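Enoyl-CoA hydratase (Thermus thermophilus, PDB 1WZ8) probably catalyses the reversible addition of water to the double bond of enoyl-CoA thioesters, as a hexameric member of the crotonase family. Local coordinates at residues 56-61 / 105-110. Residues are numbered along the deposited sequence; the frame is centred on the assembly and turned at random.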
loop_
_atom_site.group_PDB
_atom_site.type_symbol
_atom_site.label_atom_id
_atom_site.label_comp_id
_atom_site.label_asym_id
_atom_site.label_seq_id
_atom_site.Cartn_x
_atom_site.Cartn_y
_atom_site.Cartn_z
ATOM N N ARG A 56 30.901 7.714 -7.885
ATOM C CA ARG A 56 30.209 6.642 -8.594
ATOM C C ARG A 56 29.781 5.567 -7.595
ATOM O O ARG A 56 28.897 4.761 -7.873
ATOM C CB ARG A 56 31.106 6.055 -9.694
ATOM C CG ARG A 56 31.443 7.069 -10.800
ATOM C CD ARG A 56 32.392 6.504 -11.859
ATOM N NE ARG A 56 31.741 5.580 -12.789
ATOM C CZ ARG A 56 31.029 5.946 -13.852
ATOM N NH1 ARG A 56 30.857 7.230 -14.147
ATOM N NH2 ARG A 56 30.491 5.019 -14.634
ATOM N N ALA A 57 30.414 5.575 -6.425
ATOM C CA ALA A 57 30.088 4.633 -5.359
ATOM C C ALA A 57 30.660 5.147 -4.046
ATOM O O ALA A 57 31.723 5.771 -4.028
ATOM C CB ALA A 57 30.658 3.249 -5.669
ATOM N N VAL A 58 29.943 4.901 -2.955
ATOM C CA VAL A 58 30.389 5.321 -1.634
ATOM C C VAL A 58 30.746 4.091 -0.804
ATOM O O VAL A 58 30.024 3.091 -0.807
ATOM C CB VAL A 58 29.294 6.131 -0.908
ATOM C CG1 VAL A 58 29.680 6.361 0.551
ATOM C CG2 VAL A 58 29.098 7.469 -1.615
ATOM N N LEU A 59 31.874 4.168 -0.109
ATOM C CA LEU A 59 32.334 3.071 0.730
ATOM C C LEU A 59 32.392 3.568 2.167
ATOM O O LEU A 59 33.066 4.552 2.460
ATOM C CB LEU A 59 33.724 2.604 0.281
ATOM C CG LEU A 59 34.402 1.522 1.131
ATOM C CD1 LEU A 59 33.506 0.290 1.214
ATOM C CD2 LEU A 59 35.758 1.165 0.520
ATOM N N LEU A 60 31.679 2.887 3.058
ATOM C CA LEU A 60 31.651 3.273 4.462
ATOM C C LEU A 60 32.514 2.345 5.296
ATOM O O LEU A 60 32.459 1.124 5.138
ATOM C CB LEU A 60 30.216 3.235 4.991
ATOM C CG LEU A 60 29.225 4.193 4.330
ATOM C CD1 LEU A 60 27.818 3.921 4.865
ATOM C CD2 LEU A 60 29.644 5.637 4.603
ATOM N N ARG A 61 33.310 2.925 6.188
ATOM C CA ARG A 61 34.175 2.133 7.050
ATOM C C ARG A 61 34.400 2.883 8.351
ATOM O O ARG A 61 34.480 4.113 8.364
ATOM C CB ARG A 61 35.527 1.877 6.377
ATOM C CG ARG A 61 36.425 0.923 7.153
ATOM C CD ARG A 61 37.839 0.847 6.573
ATOM N NE ARG A 61 38.578 -0.295 7.116
ATOM C CZ ARG A 61 39.827 -0.611 6.781
ATOM N NH1 ARG A 61 40.490 0.130 5.903
ATOM N NH2 ARG A 61 40.410 -1.673 7.318
ATOM N N ARG A 105 23.977 7.247 -5.726
ATOM C CA ARG A 105 25.000 6.248 -6.022
ATOM C C ARG A 105 24.971 5.066 -5.054
ATOM O O ARG A 105 24.513 5.186 -3.916
ATOM C CB ARG A 105 26.395 6.888 -5.982
ATOM C CG ARG A 105 26.476 8.243 -6.651
ATOM C CD ARG A 105 25.926 8.188 -8.064
ATOM N NE ARG A 105 25.639 9.523 -8.578
ATOM C CZ ARG A 105 24.939 9.757 -9.682
ATOM N NH1 ARG A 105 24.456 8.741 -10.388
ATOM N NH2 ARG A 105 24.706 11.003 -10.070
ATOM N N PRO A 106 25.451 3.899 -5.508
ATOM C CA PRO A 106 25.479 2.705 -4.662
ATOM C C PRO A 106 26.376 2.948 -3.458
ATOM O O PRO A 106 27.418 3.593 -3.576
ATOM C CB PRO A 106 26.050 1.634 -5.590
ATOM C CG PRO A 106 25.560 2.078 -6.944
ATOM C CD PRO A 106 25.822 3.569 -6.895
ATOM N N VAL A 107 25.959 2.432 -2.307
ATOM C CA VAL A 107 26.709 2.581 -1.066
ATOM C C VAL A 107 27.089 1.199 -0.557
ATOM O O VAL A 107 26.245 0.312 -0.461
ATOM C CB VAL A 107 25.861 3.305 0.010
ATOM C CG1 VAL A 107 26.639 3.398 1.326
ATOM C CG2 VAL A 107 25.472 4.689 -0.482
ATOM N N VAL A 108 28.367 1.023 -0.239
ATOM C CA VAL A 108 28.877 -0.242 0.260
ATOM C C VAL A 108 29.399 -0.028 1.675
ATOM O O VAL A 108 30.023 0.993 1.959
ATOM C CB VAL A 108 30.053 -0.754 -0.608
ATOM C CG1 VAL A 108 30.585 -2.070 -0.045
ATOM C CG2 VAL A 108 29.602 -0.926 -2.055
ATOM N N ALA A 109 29.137 -0.981 2.560
ATOM C CA ALA A 109 29.612 -0.878 3.932
ATOM C C ALA A 109 30.581 -2.009 4.256
ATOM O O ALA A 109 30.283 -3.179 4.023
ATOM C CB ALA A 109 28.437 -0.908 4.901
ATOM N N ALA A 110 31.754 -1.652 4.775
ATOM C CA ALA A 110 32.752 -2.646 5.167
ATOM C C ALA A 110 32.510 -2.817 6.660
ATOM O O ALA A 110 33.094 -2.110 7.480
ATOM C CB ALA A 110 34.161 -2.120 4.907
#
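Val58 is held between Pro106 and Val108 of the neighbouring strand: its N-H donates to Pro106 O and its carbonyl accepts from Val108 N (2.7 Å). Two residues on, Leu60 N reaches Val108 O (2.7 Å) and Leu60 O receives Ala110 N. Val58 and Leu60 lose the most surface here. Strands 57-61 and 107-110 run parallel, their directions 21° apart, in the register Val58 with Val107, Leu59 with Val108 and Leu60 with Ala109. This is the standard parallel-sheet pattern, in which Val58 and Leu60 each bond to the two neighbours of their opposite number. Proline suits the start of the pairing: the carbonyl of Pro106 still accepts, while its CD faces Arg56 O at 3.4 Å with no N-H to bond it.

Val58, Leu60, Val107 and Ala109 share one face of the sheet. There CG2 of Val107 lies 4.1 Å from CB of Val58. With CG1 anti to its backbone N (chi1 177°), Val107 turns that methyl along the strand to Leu60, whose CD1 it meets at 3.8 Å; the two side chains cross at a slant. Ile24 of strand 21-26 packs on both Val58 and Leu60. On the reverse face Leu59 extends CD1 over its neighbour, 3.6 Å from Val108 O and 4.0 Å from Val108 CG1. Helix 195-207 packs against Leu59 and Val108 on this face. Beta-branched valines suit the extended backbone. Ala110, small enough to turn in toward Leu60 O (CB 3.7 Å away), also touches Ala199 of that helix.

Between the two strands the chain makes a largely helical excursion, through helices 73-81 and 83-102, and returns in the same direction: a beta-alpha-beta crossover joining adjacent central strands of the mixed sheet in the crotonase fold.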